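Long-range contacts in ARF GTPase-activating protein GIT1 (Rattus norvegicus, PDB 6IUH), which probably acts as an ARF GTPase-activating scaffold protein, whose C-terminal four-helix domain is captured here bound to a chain of another protein: residues E67-S72 with K120-I125; N77-R82 with A112-K117; F37-F42 with L103-V108. All blocks are in the same frame, centred on the assembly; numbering follows the deposited sequence.

Contact 1: E67-S72 with K120-I125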
ATOM      1  N   GLU A  67      18.790  -8.743  -2.015  1.00 25.33           N
ATOM      2  CA  GLU A  67      17.685  -9.693  -2.051  1.00 23.81           C
ATOM      3  C   GLU A  67      16.424  -9.177  -1.340  1.00 20.56           C
ATOM      4  O   GLU A  67      15.323  -9.337  -1.867  1.00 23.14           O
ATOM      5  CB  GLU A  67      18.126 -11.030  -1.445  1.00 27.91           C
ATOM      6  CG  GLU A  67      17.228 -12.203  -1.795  1.00 30.07           C
ATOM      7  CD  GLU A  67      17.480 -12.739  -3.195  1.00 39.95           C
ATOM      8  OE1 GLU A  67      18.322 -12.163  -3.918  1.00 37.59           O
ATOM      9  OE2 GLU A  67      16.840 -13.744  -3.569  1.00 44.65           O
ATOM     10  N   PRO A  68      16.566  -8.559  -0.148  1.00 23.30           N
ATOM     11  CA  PRO A  68      15.326  -8.068   0.468  1.00 19.57           C
ATOM     12  C   PRO A  68      14.649  -6.938  -0.312  1.00 20.54           C
ATOM     13  O   PRO A  68      13.425  -6.833  -0.266  1.00 20.13           O
ATOM     14  CB  PRO A  68      15.794  -7.566   1.840  1.00 22.87           C
ATOM     15  CG  PRO A  68      17.044  -8.315   2.112  1.00 26.62           C
ATOM     16  CD  PRO A  68      17.708  -8.447   0.781  1.00 24.60           C
ATOM     17  N   VAL A  69      15.421  -6.104  -1.003  1.00 19.99           N
ATOM     18  CA  VAL A  69      14.826  -5.063  -1.837  1.00 19.70           C
ATOM     19  C   VAL A  69      14.051  -5.686  -2.999  1.00 24.42           C
ATOM     20  O   VAL A  69      12.935  -5.262  -3.304  1.00 25.30           O
ATOM     21  CB  VAL A  69      15.884  -4.086  -2.387  1.00 20.62           C
ATOM     22  CG1 VAL A  69      15.232  -3.051  -3.299  1.00 20.41           C
ATOM     23  CG2 VAL A  69      16.609  -3.396  -1.246  1.00 21.62           C
ATOM     24  N   ARG A  70      14.639  -6.695  -3.637  1.00 23.39           N
ATOM     25  CA  ARG A  70      13.964  -7.417  -4.715  1.00 22.42           C
ATOM     26  C   ARG A  70      12.631  -7.992  -4.246  1.00 21.46           C
ATOM     27  O   ARG A  70      11.612  -7.860  -4.928  1.00 23.26           O
ATOM     28  CB  ARG A  70      14.848  -8.546  -5.251  1.00 23.92           C
ATOM     29  CG  ARG A  70      16.156  -8.089  -5.875  1.00 24.01           C
ATOM     30  CD  ARG A  70      16.982  -9.281  -6.337  1.00 25.40           C
ATOM     31  NE  ARG A  70      18.264  -8.873  -6.908  1.00 32.94           N
ATOM     32  CZ  ARG A  70      19.189  -9.720  -7.351  1.00 39.67           C
ATOM     33  NH1 ARG A  70      18.978 -11.027  -7.290  1.00 47.51           N
ATOM     34  NH2 ARG A  70      20.325  -9.258  -7.858  1.00 40.64           N
ATOM     35  N   SER A  71      12.649  -8.625  -3.078  1.00 21.16           N
ATOM     36  CA  SER A  71      11.455  -9.251  -2.517  1.00 26.42           C
ATOM     37  C   SER A  71      10.387  -8.228  -2.151  1.00 25.57           C
ATOM     38  O   SER A  71       9.210  -8.403  -2.473  1.00 22.11           O
ATOM     39  CB  SER A  71      11.816 -10.079  -1.278  1.00 33.92           C
ATOM     40  OG  SER A  71      10.664 -10.674  -0.709  1.00 51.00           O
ATOM     41  N   SER A  72      10.798  -7.163  -1.473  1.00 20.68           N
ATOM     42  CA  SER A  72       9.850  -6.151  -1.022  1.00 26.34           C
ATOM     43  C   SER A  72       9.268  -5.359  -2.192  1.00 27.07           C
ATOM     44  O   SER A  72       8.085  -5.006  -2.182  1.00 20.78           O
ATOM     45  CB  SER A  72      10.511  -5.211  -0.015  1.00 33.51           C
ATOM     46  OG  SER A  72      10.818  -5.904   1.186  1.00 21.80           O
ATOM     47  N   LYS A 120       6.913  -0.530   4.459  1.00 18.74           N
ATOM     48  CA  LYS A 120       7.593  -0.595   5.749  1.00 21.95           C
ATOM     49  C   LYS A 120       8.905  -1.372   5.653  1.00 26.20           C
ATOM     50  O   LYS A 120       9.923  -0.958   6.210  1.00 22.48           O
ATOM     51  CB  LYS A 120       6.688  -1.242   6.803  1.00 20.15           C
ATOM     52  CG  LYS A 120       7.269  -1.226   8.212  1.00 25.75           C
ATOM     53  CD  LYS A 120       6.448  -2.094   9.155  1.00 37.21           C
ATOM     54  CE  LYS A 120       6.451  -3.546   8.698  1.00 49.36           C
ATOM     55  NZ  LYS A 120       5.568  -4.402   9.539  1.00 57.64           N
ATOM     56  N   GLN A 121       8.875  -2.501   4.951  1.00 26.61           N
ATOM     57  CA  GLN A 121      10.070  -3.319   4.781  1.00 22.03           C
ATOM     58  C   GLN A 121      11.166  -2.527   4.081  1.00 24.73           C
ATOM     59  O   GLN A 121      12.326  -2.577   4.477  1.00 24.22           O
ATOM     60  CB  GLN A 121       9.748  -4.592   3.995  1.00 21.97           C
ATOM     61  CG  GLN A 121       8.879  -5.579   4.758  1.00 27.85           C
ATOM     62  CD  GLN A 121       8.365  -6.713   3.889  1.00 35.17           C
ATOM     63  OE1 GLN A 121       8.665  -6.790   2.700  1.00 26.59           O
ATOM     64  NE2 GLN A 121       7.576  -7.598   4.486  1.00 37.23           N
ATOM     65  N   LEU A 122      10.781  -1.780   3.052  1.00 21.47           N
ATOM     66  CA  LEU A 122      11.723  -0.964   2.293  1.00 19.58           C
ATOM     67  C   LEU A 122      12.324   0.150   3.141  1.00 22.24           C
ATOM     68  O   LEU A 122      13.502   0.484   2.991  1.00 23.29           O
ATOM     69  CB  LEU A 122      11.032  -0.378   1.061  1.00 17.11           C
ATOM     70  CG  LEU A 122      10.694  -1.408  -0.017  1.00 23.28           C
ATOM     71  CD1 LEU A 122       9.749  -0.815  -1.059  1.00 24.13           C
ATOM     72  CD2 LEU A 122      11.961  -1.920  -0.680  1.00 23.26           C
ATOM     73  N   VAL A 123      11.512   0.728   4.025  1.00 23.24           N
ATOM     74  CA  VAL A 123      12.001   1.733   4.963  1.00 24.84           C
ATOM     75  C   VAL A 123      13.057   1.127   5.880  1.00 21.63           C
ATOM     76  O   VAL A 123      14.116   1.716   6.103  1.00 25.67           O
ATOM     77  CB  VAL A 123      10.862   2.324   5.820  1.00 23.50           C
ATOM     78  CG1 VAL A 123      11.428   3.180   6.946  1.00 25.03           C
ATOM     79  CG2 VAL A 123       9.916   3.141   4.957  1.00 23.79           C
ATOM     80  N   THR A 124      12.759  -0.059   6.399  1.00 24.54           N
ATOM     81  CA  THR A 124      13.666  -0.765   7.300  1.00 24.94           C
ATOM     82  C   THR A 124      14.979  -1.123   6.609  1.00 27.32           C
ATOM     83  O   THR A 124      16.055  -0.894   7.159  1.00 25.86           O
ATOM     84  CB  THR A 124      13.019  -2.053   7.847  1.00 29.85           C
ATOM     85  OG1 THR A 124      11.878  -1.713   8.645  1.00 32.04           O
ATOM     86  CG2 THR A 124      14.009  -2.832   8.697  1.00 34.50           C
ATOM     87  N   ILE A 125      14.880  -1.685   5.407  1.00 24.46           N
ATOM     88  CA  ILE A 125      16.058  -2.059   4.629  1.00 27.69           C
ATOM     89  C   ILE A 125      16.978  -0.867   4.411  1.00 28.51           C
ATOM     90  O   ILE A 125      18.188  -0.954   4.620  1.00 25.67           O
ATOM     91  CB  ILE A 125      15.674  -2.633   3.252  1.00 26.85           C
ATOM     92  CG1 ILE A 125      14.939  -3.964   3.405  1.00 24.38           C
ATOM     93  CG2 ILE A 125      16.912  -2.816   2.391  1.00 31.02           C
ATOM     94  CD1 ILE A 125      14.190  -4.377   2.152  1.00 23.39           C
TER

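Contact 2: N77-R82 with A112-K117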
ATOM      1  N   ASN A  77       4.860  -3.846  -5.761  1.00 21.76           N
ATOM      2  CA  ASN A  77       4.343  -3.706  -7.121  1.00 25.65           C
ATOM      3  C   ASN A  77       3.148  -4.610  -7.401  1.00 25.87           C
ATOM      4  O   ASN A  77       2.166  -4.181  -8.009  1.00 26.16           O
ATOM      5  CB  ASN A  77       5.454  -3.986  -8.137  1.00 30.80           C
ATOM      6  CG  ASN A  77       6.521  -2.907  -8.149  1.00 33.96           C
ATOM      7  OD1 ASN A  77       6.224  -1.725  -7.976  1.00 39.35           O
ATOM      8  ND2 ASN A  77       7.770  -3.310  -8.357  1.00 29.80           N
ATOM      9  N   ALA A  78       3.229  -5.860  -6.957  1.00 21.56           N
ATOM     10  CA  ALA A  78       2.154  -6.821  -7.195  1.00 25.84           C
ATOM     11  C   ALA A  78       0.875  -6.435  -6.461  1.00 21.84           C
ATOM     12  O   ALA A  78      -0.223  -6.644  -6.972  1.00 22.79           O
ATOM     13  CB  ALA A  78       2.588  -8.218  -6.788  1.00 25.10           C
ATOM     14  N   SER A  79       1.016  -5.876  -5.265  1.00 23.15           N
ATOM     15  CA  SER A  79      -0.143  -5.513  -4.457  1.00 23.77           C
ATOM     16  C   SER A  79      -0.828  -4.262  -4.996  1.00 27.91           C
ATOM     17  O   SER A  79      -2.051  -4.121  -4.905  1.00 25.13           O
ATOM     18  CB  SER A  79       0.271  -5.307  -3.002  1.00 27.15           C
ATOM     19  OG  SER A  79       0.895  -6.472  -2.496  1.00 27.11           O
ATOM     20  N   ALA A  80      -0.036  -3.356  -5.562  1.00 24.32           N
ATOM     21  CA  ALA A  80      -0.579  -2.140  -6.158  1.00 25.33           C
ATOM     22  C   ALA A  80      -1.378  -2.482  -7.407  1.00 30.22           C
ATOM     23  O   ALA A  80      -2.441  -1.911  -7.654  1.00 26.40           O
ATOM     24  CB  ALA A  80       0.535  -1.160  -6.490  1.00 25.52           C
ATOM     25  N   TYR A  81      -0.850  -3.420  -8.188  1.00 25.23           N
ATOM     26  CA  TYR A  81      -1.511  -3.894  -9.399  1.00 27.36           C
ATOM     27  C   TYR A  81      -2.794  -4.641  -9.053  1.00 26.43           C
ATOM     28  O   TYR A  81      -3.832  -4.441  -9.687  1.00 26.93           O
ATOM     29  CB  TYR A  81      -0.567  -4.796 -10.194  1.00 24.03           C
ATOM     30  CG  TYR A  81      -1.131  -5.302 -11.501  1.00 32.07           C
ATOM     31  CD1 TYR A  81      -1.008  -4.561 -12.667  1.00 37.64           C
ATOM     32  CD2 TYR A  81      -1.770  -6.533 -11.571  1.00 35.50           C
ATOM     33  CE1 TYR A  81      -1.517  -5.026 -13.867  1.00 38.13           C
ATOM     34  CE2 TYR A  81      -2.281  -7.006 -12.763  1.00 44.01           C
ATOM     35  CZ  TYR A  81      -2.152  -6.250 -13.906  1.00 40.30           C
ATOM     36  OH  TYR A  81      -2.660  -6.722 -15.094  1.00 49.94           O
ATOM     37  N   ARG A  82      -2.707  -5.506  -8.046  1.00 27.85           N
ATOM     38  CA  ARG A  82      -3.864  -6.242  -7.552  1.00 30.02           C
ATOM     39  C   ARG A  82      -4.963  -5.290  -7.071  1.00 26.49           C
ATOM     40  O   ARG A  82      -6.149  -5.518  -7.326  1.00 28.80           O
ATOM     41  CB  ARG A  82      -3.442  -7.186  -6.425  1.00 30.62           C
ATOM     42  CG  ARG A  82      -4.546  -8.080  -5.892  1.00 32.71           C
ATOM     43  CD  ARG A  82      -4.109  -8.770  -4.607  1.00 29.25           C
ATOM     44  NE  ARG A  82      -5.246  -9.295  -3.857  1.00 40.82           N
ATOM     45  CZ  ARG A  82      -5.203  -9.621  -2.569  1.00 54.06           C
ATOM     46  NH1 ARG A  82      -4.078  -9.472  -1.884  1.00 47.86           N
ATOM     47  NH2 ARG A  82      -6.287 -10.091  -1.965  1.00 53.84           N
ATOM     48  N   ALA A 112      -4.057  -3.018   0.221  1.00 24.69           N
ATOM     49  CA  ALA A 112      -3.437  -1.879   0.887  1.00 27.42           C
ATOM     50  C   ALA A 112      -2.542  -2.334   2.033  1.00 23.44           C
ATOM     51  O   ALA A 112      -1.478  -1.755   2.272  1.00 20.66           O
ATOM     52  CB  ALA A 112      -4.502  -0.920   1.395  1.00 29.85           C
ATOM     53  N   TYR A 113      -2.986  -3.364   2.747  1.00 18.79           N
ATOM     54  CA  TYR A 113      -2.206  -3.940   3.840  1.00 19.59           C
ATOM     55  C   TYR A 113      -0.829  -4.383   3.360  1.00 21.67           C
ATOM     56  O   TYR A 113       0.187  -4.085   3.990  1.00 21.52           O
ATOM     57  CB  TYR A 113      -2.945  -5.128   4.458  1.00 21.82           C
ATOM     58  CG  TYR A 113      -2.173  -5.833   5.556  1.00 22.51           C
ATOM     59  CD1 TYR A 113      -2.285  -5.426   6.881  1.00 27.70           C
ATOM     60  CD2 TYR A 113      -1.338  -6.909   5.271  1.00 22.86           C
ATOM     61  CE1 TYR A 113      -1.587  -6.068   7.887  1.00 28.02           C
ATOM     62  CE2 TYR A 113      -0.638  -7.554   6.269  1.00 25.57           C
ATOM     63  CZ  TYR A 113      -0.766  -7.130   7.574  1.00 31.79           C
ATOM     64  OH  TYR A 113      -0.068  -7.775   8.568  1.00 31.00           O
ATOM     65  N   ASP A 114      -0.806  -5.110   2.248  1.00 21.29           N
ATOM     66  CA  ASP A 114       0.444  -5.628   1.705  1.00 21.49           C
ATOM     67  C   ASP A 114       1.302  -4.526   1.088  1.00 22.90           C
ATOM     68  O   ASP A 114       2.531  -4.624   1.093  1.00 21.04           O
ATOM     69  CB  ASP A 114       0.164  -6.726   0.675  1.00 25.09           C
ATOM     70  CG  ASP A 114      -0.101  -8.075   1.325  1.00 30.20           C
ATOM     71  OD1 ASP A 114       0.260  -8.242   2.510  1.00 29.01           O
ATOM     72  OD2 ASP A 114      -0.659  -8.969   0.657  1.00 29.50           O
ATOM     73  N   ILE A 115       0.665  -3.483   0.564  1.00 21.68           N
ATOM     74  CA  ILE A 115       1.405  -2.335   0.046  1.00 20.25           C
ATOM     75  C   ILE A 115       2.136  -1.646   1.194  1.00 25.24           C
ATOM     76  O   ILE A 115       3.329  -1.359   1.105  1.00 21.28           O
ATOM     77  CB  ILE A 115       0.490  -1.318  -0.662  1.00 24.49           C
ATOM     78  CG1 ILE A 115      -0.121  -1.929  -1.919  1.00 22.82           C
ATOM     79  CG2 ILE A 115       1.277  -0.073  -1.043  1.00 24.64           C
ATOM     80  CD1 ILE A 115      -1.138  -1.039  -2.596  1.00 22.34           C
ATOM     81  N   ALA A 116       1.409  -1.394   2.277  1.00 20.11           N
ATOM     82  CA  ALA A 116       1.993  -0.806   3.478  1.00 22.66           C
ATOM     83  C   ALA A 116       3.078  -1.707   4.065  1.00 21.32           C
ATOM     84  O   ALA A 116       4.122  -1.223   4.507  1.00 21.16           O
ATOM     85  CB  ALA A 116       0.914  -0.538   4.511  1.00 26.22           C
ATOM     86  N   LYS A 117       2.823  -3.012   4.068  1.00 20.01           N
ATOM     87  CA  LYS A 117       3.788  -3.991   4.569  1.00 24.16           C
ATOM     88  C   LYS A 117       5.107  -3.902   3.814  1.00 20.33           C
ATOM     89  O   LYS A 117       6.179  -3.824   4.418  1.00 20.28           O
ATOM     90  CB  LYS A 117       3.220  -5.407   4.456  1.00 23.46           C
ATOM     91  CG  LYS A 117       4.048  -6.484   5.146  1.00 30.51           C
ATOM     92  CD  LYS A 117       3.386  -7.846   4.983  1.00 37.17           C
ATOM     93  CE  LYS A 117       4.065  -8.918   5.812  1.00 42.70           C
ATOM     94  NZ  LYS A 117       3.356 -10.220   5.682  1.00 46.67           N
TER
HETATM   95  O   HOH W   1      -1.005  -8.612  -2.016  1.00 39.94           O
HETATM   96  O   HOH W   2      -3.334  -9.841   0.944  1.00 25.92           O

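Contact 3: F37-F42 with L103-V108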
ATOM      1  N   PHE A  37     -17.900   4.530   3.146  1.00 29.38           N
ATOM      2  CA  PHE A  37     -18.673   3.988   2.031  1.00 31.71           C
ATOM      3  C   PHE A  37     -18.620   4.877   0.791  1.00 34.52           C
ATOM      4  O   PHE A  37     -19.585   4.947   0.028  1.00 34.08           O
ATOM      5  CB  PHE A  37     -20.128   3.759   2.445  1.00 35.55           C
ATOM      6  CG  PHE A  37     -20.280   2.954   3.701  1.00 42.50           C
ATOM      7  CD1 PHE A  37     -19.430   1.894   3.969  1.00 41.39           C
ATOM      8  CD2 PHE A  37     -21.267   3.263   4.621  1.00 42.92           C
ATOM      9  CE1 PHE A  37     -19.567   1.151   5.126  1.00 43.85           C
ATOM     10  CE2 PHE A  37     -21.408   2.525   5.782  1.00 46.51           C
ATOM     11  CZ  PHE A  37     -20.556   1.468   6.033  1.00 44.76           C
ATOM     12  N   LYS A  38     -17.492   5.552   0.593  1.00 31.04           N
ATOM     13  CA  LYS A  38     -17.261   6.307  -0.633  1.00 32.65           C
ATOM     14  C   LYS A  38     -16.749   5.368  -1.718  1.00 32.56           C
ATOM     15  O   LYS A  38     -15.617   5.507  -2.184  1.00 32.60           O
ATOM     16  CB  LYS A  38     -16.256   7.438  -0.407  1.00 35.21           C
ATOM     17  CG  LYS A  38     -16.586   8.360   0.750  1.00 40.35           C
ATOM     18  CD  LYS A  38     -15.655   9.562   0.758  1.00 48.36           C
ATOM     19  CE  LYS A  38     -15.750  10.333  -0.552  1.00 59.17           C
ATOM     20  NZ  LYS A  38     -14.831  11.504  -0.583  1.00 62.70           N
ATOM     21  N   HIS A  39     -17.581   4.413  -2.117  1.00 36.80           N
ATOM     22  CA  HIS A  39     -17.155   3.367  -3.041  1.00 38.41           C
ATOM     23  C   HIS A  39     -16.819   3.923  -4.423  1.00 42.72           C
ATOM     24  O   HIS A  39     -16.069   3.307  -5.182  1.00 44.51           O
ATOM     25  CB  HIS A  39     -18.234   2.286  -3.141  1.00 38.51           C
ATOM     26  CG  HIS A  39     -18.539   1.620  -1.832  1.00 38.75           C
ATOM     27  ND1 HIS A  39     -17.628   0.821  -1.176  1.00 44.67           N
ATOM     28  CD2 HIS A  39     -19.646   1.644  -1.055  1.00 38.32           C
ATOM     29  CE1 HIS A  39     -18.164   0.376  -0.053  1.00 28.94           C
ATOM     30  NE2 HIS A  39     -19.391   0.861   0.044  1.00 43.98           N
ATOM     31  N   ASP A  40     -17.355   5.099  -4.736  1.00 35.72           N
ATOM     32  CA  ASP A  40     -17.048   5.765  -5.996  1.00 41.78           C
ATOM     33  C   ASP A  40     -15.622   6.313  -6.008  1.00 38.79           C
ATOM     34  O   ASP A  40     -15.085   6.642  -7.065  1.00 46.33           O
ATOM     35  CB  ASP A  40     -18.037   6.900  -6.261  1.00 46.00           C
ATOM     36  CG  ASP A  40     -17.994   7.970  -5.188  1.00 44.70           C
ATOM     37  OD1 ASP A  40     -17.921   7.610  -3.995  1.00 38.62           O
ATOM     38  OD2 ASP A  40     -18.028   9.167  -5.538  1.00 52.85           O
ATOM     39  N   SER A  41     -15.013   6.412  -4.831  1.00 35.00           N
ATOM     40  CA  SER A  41     -13.681   6.991  -4.717  1.00 37.93           C
ATOM     41  C   SER A  41     -12.577   5.939  -4.771  1.00 34.07           C
ATOM     42  O   SER A  41     -11.394   6.273  -4.691  1.00 33.55           O
ATOM     43  CB  SER A  41     -13.565   7.799  -3.421  1.00 48.07           C
ATOM     44  OG  SER A  41     -14.444   8.911  -3.433  1.00 61.47           O
ATOM     45  N   PHE A  42     -12.956   4.671  -4.915  1.00 32.06           N
ATOM     46  CA  PHE A  42     -11.968   3.591  -4.896  1.00 31.72           C
ATOM     47  C   PHE A  42     -10.993   3.663  -6.071  1.00 30.85           C
ATOM     48  O   PHE A  42      -9.791   3.465  -5.893  1.00 33.11           O
ATOM     49  CB  PHE A  42     -12.660   2.226  -4.880  1.00 35.48           C
ATOM     50  CG  PHE A  42     -13.089   1.777  -3.507  1.00 34.01           C
ATOM     51  CD1 PHE A  42     -13.165   2.677  -2.458  1.00 32.07           C
ATOM     52  CD2 PHE A  42     -13.401   0.449  -3.266  1.00 34.13           C
ATOM     53  CE1 PHE A  42     -13.555   2.265  -1.194  1.00 31.23           C
ATOM     54  CE2 PHE A  42     -13.793   0.030  -2.006  1.00 32.96           C
ATOM     55  CZ  PHE A  42     -13.869   0.941  -0.968  1.00 28.19           C
ATOM     56  N   LEU A 103     -17.279  -8.033  -0.153  1.00 28.56           N
ATOM     57  CA  LEU A 103     -16.148  -8.746  -0.728  1.00 28.29           C
ATOM     58  C   LEU A 103     -15.141  -7.769  -1.329  1.00 36.03           C
ATOM     59  O   LEU A 103     -13.935  -7.916  -1.142  1.00 28.80           O
ATOM     60  CB  LEU A 103     -16.627  -9.738  -1.787  1.00 29.16           C
ATOM     61  CG  LEU A 103     -15.538 -10.486  -2.556  1.00 34.22           C
ATOM     62  CD1 LEU A 103     -14.644 -11.268  -1.602  1.00 40.41           C
ATOM     63  CD2 LEU A 103     -16.159 -11.408  -3.596  1.00 40.19           C
ATOM     64  N   LEU A 104     -15.647  -6.768  -2.044  1.00 30.56           N
ATOM     65  CA  LEU A 104     -14.802  -5.747  -2.656  1.00 29.39           C
ATOM     66  C   LEU A 104     -13.936  -5.024  -1.631  1.00 28.27           C
ATOM     67  O   LEU A 104     -12.719  -4.934  -1.784  1.00 28.68           O
ATOM     68  CB  LEU A 104     -15.658  -4.730  -3.403  1.00 34.17           C
ATOM     69  CG  LEU A 104     -14.925  -3.466  -3.852  1.00 31.17           C
ATOM     70  CD1 LEU A 104     -13.928  -3.784  -4.954  1.00 33.41           C
ATOM     71  CD2 LEU A 104     -15.928  -2.414  -4.303  1.00 35.90           C
ATOM     72  N   THR A 105     -14.576  -4.503  -0.590  1.00 24.24           N
ATOM     73  CA  THR A 105     -13.875  -3.769   0.456  1.00 24.31           C
ATOM     74  C   THR A 105     -12.827  -4.644   1.135  1.00 26.23           C
ATOM     75  O   THR A 105     -11.714  -4.191   1.413  1.00 24.64           O
ATOM     76  CB  THR A 105     -14.856  -3.229   1.509  1.00 28.87           C
ATOM     77  OG1 THR A 105     -15.779  -2.335   0.877  1.00 30.76           O
ATOM     78  CG2 THR A 105     -14.111  -2.481   2.602  1.00 29.37           C
ATOM     79  N   GLN A 106     -13.180  -5.900   1.388  1.00 25.97           N
ATOM     80  CA  GLN A 106     -12.230  -6.844   1.969  1.00 22.97           C
ATOM     81  C   GLN A 106     -10.987  -6.981   1.097  1.00 26.08           C
ATOM     82  O   GLN A 106      -9.864  -6.872   1.588  1.00 25.01           O
ATOM     83  CB  GLN A 106     -12.877  -8.215   2.172  1.00 22.84           C
ATOM     84  CG  GLN A 106     -13.930  -8.247   3.275  1.00 26.97           C
ATOM     85  CD  GLN A 106     -14.818  -9.473   3.198  1.00 32.04           C
ATOM     86  OE1 GLN A 106     -14.554 -10.395   2.427  1.00 31.20           O
ATOM     87  NE2 GLN A 106     -15.883  -9.486   3.991  1.00 32.49           N
ATOM     88  N   GLN A 107     -11.193  -7.203  -0.197  1.00 24.41           N
ATOM     89  CA  GLN A 107     -10.078  -7.398  -1.116  1.00 22.18           C
ATOM     90  C   GLN A 107      -9.226  -6.137  -1.231  1.00 22.94           C
ATOM     91  O   GLN A 107      -7.998  -6.209  -1.270  1.00 28.33           O
ATOM     92  CB  GLN A 107     -10.591  -7.825  -2.489  1.00 24.48           C
ATOM     93  CG  GLN A 107     -11.197  -9.221  -2.509  1.00 29.64           C
ATOM     94  CD  GLN A 107     -10.201 -10.287  -2.089  1.00 34.90           C
ATOM     95  OE1 GLN A 107      -9.073 -10.327  -2.580  1.00 37.53           O
ATOM     96  NE2 GLN A 107     -10.615 -11.154  -1.170  1.00 34.43           N
ATOM     97  N   VAL A 108      -9.886  -4.984  -1.270  1.00 22.03           N
ATOM     98  CA  VAL A 108      -9.192  -3.707  -1.382  1.00 21.44           C
ATOM     99  C   VAL A 108      -8.280  -3.453  -0.174  1.00 24.85           C
ATOM    100  O   VAL A 108      -7.119  -3.075  -0.335  1.00 27.58           O
ATOM    101  CB  VAL A 108     -10.200  -2.548  -1.543  1.00 26.84           C
ATOM    102  CG1 VAL A 108      -9.539  -1.208  -1.283  1.00 34.50           C
ATOM    103  CG2 VAL A 108     -10.820  -2.586  -2.935  1.00 31.92           C
TER

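Contact 1: E67-S72 with K120-I125
Ser72 and Leu122 bring two helices together almost antiparallel: their CA atoms lie 6.4 Å apart, the segment axes approach to 9.6 Å and the signed crossing angle is -163°. Helix 67-87 begins here, against the last turns of helix 101-128. The apolar part is built on Ile125, whose two branches divide the work. With CG1 set beside the backbone N (chi1 -66°), its CD1 lies 3.6 Å from CB of Pro68 and also rests near the Pro68 carbonyl oxygen. That oxygen already accepts the backbone N-H of Ser72. The CG2 branch of Ile125 reaches CG2 of Val69 at 3.7 Å, with the two side chains crossing obliquely. Leu122 comes in from the neighbouring turn. Its CD2 ends 3.7 Å from CB of Ser72 and lies more loosely by CG1 of Val69. Beyond the segments, Phe60 packs against both Val69 and Leu122, and Leu122 also touches Leu73 and Leu76. The Ser72 hydroxyl lies in the buried middle, and Gln121 reaches in to it from the more open side. Gln121 runs extended beyond CG and brings OE1 to 2.8 Å from OG of Ser72. This suits a hydrogen bond given by the serine, but the serine's single proton could also turn to another acceptor, so the bond is left open. CB of Gln121 also lies against the same hydroxyl. On the same helix, Lys120 and Thr124 bond to the chain of another protein. The chemistry implies a mainly apolar joint, with Pro68 and Val69 against Ile125 and Leu122 against CB of Ser72. Among these groups one buried serine hydroxyl meets the amide oxygen of a partly exposed glutamine, with no charged pair across the two helices.

Contact 2: N77-R82 with A112-K117
The guanidinium of Arg82 turns an edge toward Asp114, with two waters in between. Both water molecules lie in its plane at the edge, and both accept from NH1. Each donates in turn to OD2 of Asp114, water 1 at 2.7 Å and water 2 at 2.8 Å from that oxygen. The charges themselves stay apart, with NH1 of Arg82 4.3 Å from OD2 of Asp114, beyond a salt bridge. The other end of the guanidinium is held too: NH2 probably bonds to the side-chain oxygen of Gln107, and it bonds to that of Gln110. These bonds limit its rotation. Water 1 also donates to OG of Ser79, at 2.9 Å, so both its protons are engaged. The Ser79 hydroxyl bonds back to the carbonyl oxygen of Leu75, one turn earlier. Asp114 has a further partner, since OD1 bonds to a polar side chain of the chain of another protein.

The helices belong to a four-helix bundle, consistent with the focal-adhesion-targeting-like fold of the GIT C-terminal domain. Helices 67-87 and 101-128 are antiparallel neighbours in it. Small residues allow a close approach: the segment axes come within 8.4 Å, at a signed crossing angle of -155°. OG of Ser79 presses against CB of Asp114 at 3.3 Å, while CB of Ser79 meets CG1 of Ile115 at 3.6 Å. Ile115 has CG1 beside its backbone N (chi1 -65°) and its chain extended, which carries CD1 over to CA of Ala80, 3.8 Å away. On the core side Ile115 also meets Ile49 and Val53 of helix 42-57, and Val23 and Ile27 of helix 13-35.

Contact 3: F37-F42 with L103-V108
Phe42 meets Leu104 and Val108 in the denser half of this contact, while His39 touches Thr105 in the looser half. The Phe42 ring enters with its CD2 and CE2 atoms foremost. CD2 lies 4.0 Å from CD2 of Leu104, and the same ring atom is 4.0 Å from CG2 of Val108. Phe42 and Leu104 lie alongside, running opposite ways; Val108 crosses at a slant. Leu104 has CG anti to its backbone N (chi1 168°), and this brings CD2 against the ring. CA of His39 lies 4.1 Å above one face of the Phe42 ring, offset toward its rim. Ala34 and Cys87 also pack on Phe42, placing it between helices 13-35, 67-87 and 101-128.

The other half is thinner, and its polar groups are not bonded to each other. OG1 of Thr105 sits at the edge of the His39 ring, near its plane and 3.7 Å from CE1. It also lies near the plane of the Phe42 ring at its edge, 4.2 Å from CZ. This hydroxyl is hydrogen-bonded to the carbonyl oxygen of Phe101, one turn back, so its polar need is met within its own helix. His39 is partly exposed. Its ring meets that of Phe101 with planes at about 45°, and CA of Phe37 lies over one of its faces. The connection turns sharply here. A Schellman motif at Phe37 closes helix 13-35, an inverse gamma turn follows at Lys38, and a short 3-10 turn runs into helix 42-57. The chemistry implies that apolar burial of Phe42 holds the connection against helix 101-128, with the His39 ring edge adding a van der Waals contact to the Thr105 hydroxyl oxygen.

In the fold
All three contacts use helix 101-128 and follow one another along it. Contact 2 lies near the middle of the chain, with its centre about 13 Å from that of contact 1 and about 15 Å from that of contact 3. Contacts 1 and 3 are about 28 Å apart between centres, on opposite sides of the chain's centre. Contacts 1 and 2 pair the same two helices, and contact 2 is nested inside the loop closed by contact 1. Contacts 2 and 3 touch directly where Arg82 NH2 comes within 2.9 Å of Gln107 OE1. The chain of another protein reaches residues of all three 101-128 segments, so this helix joins bundle core and partner surface.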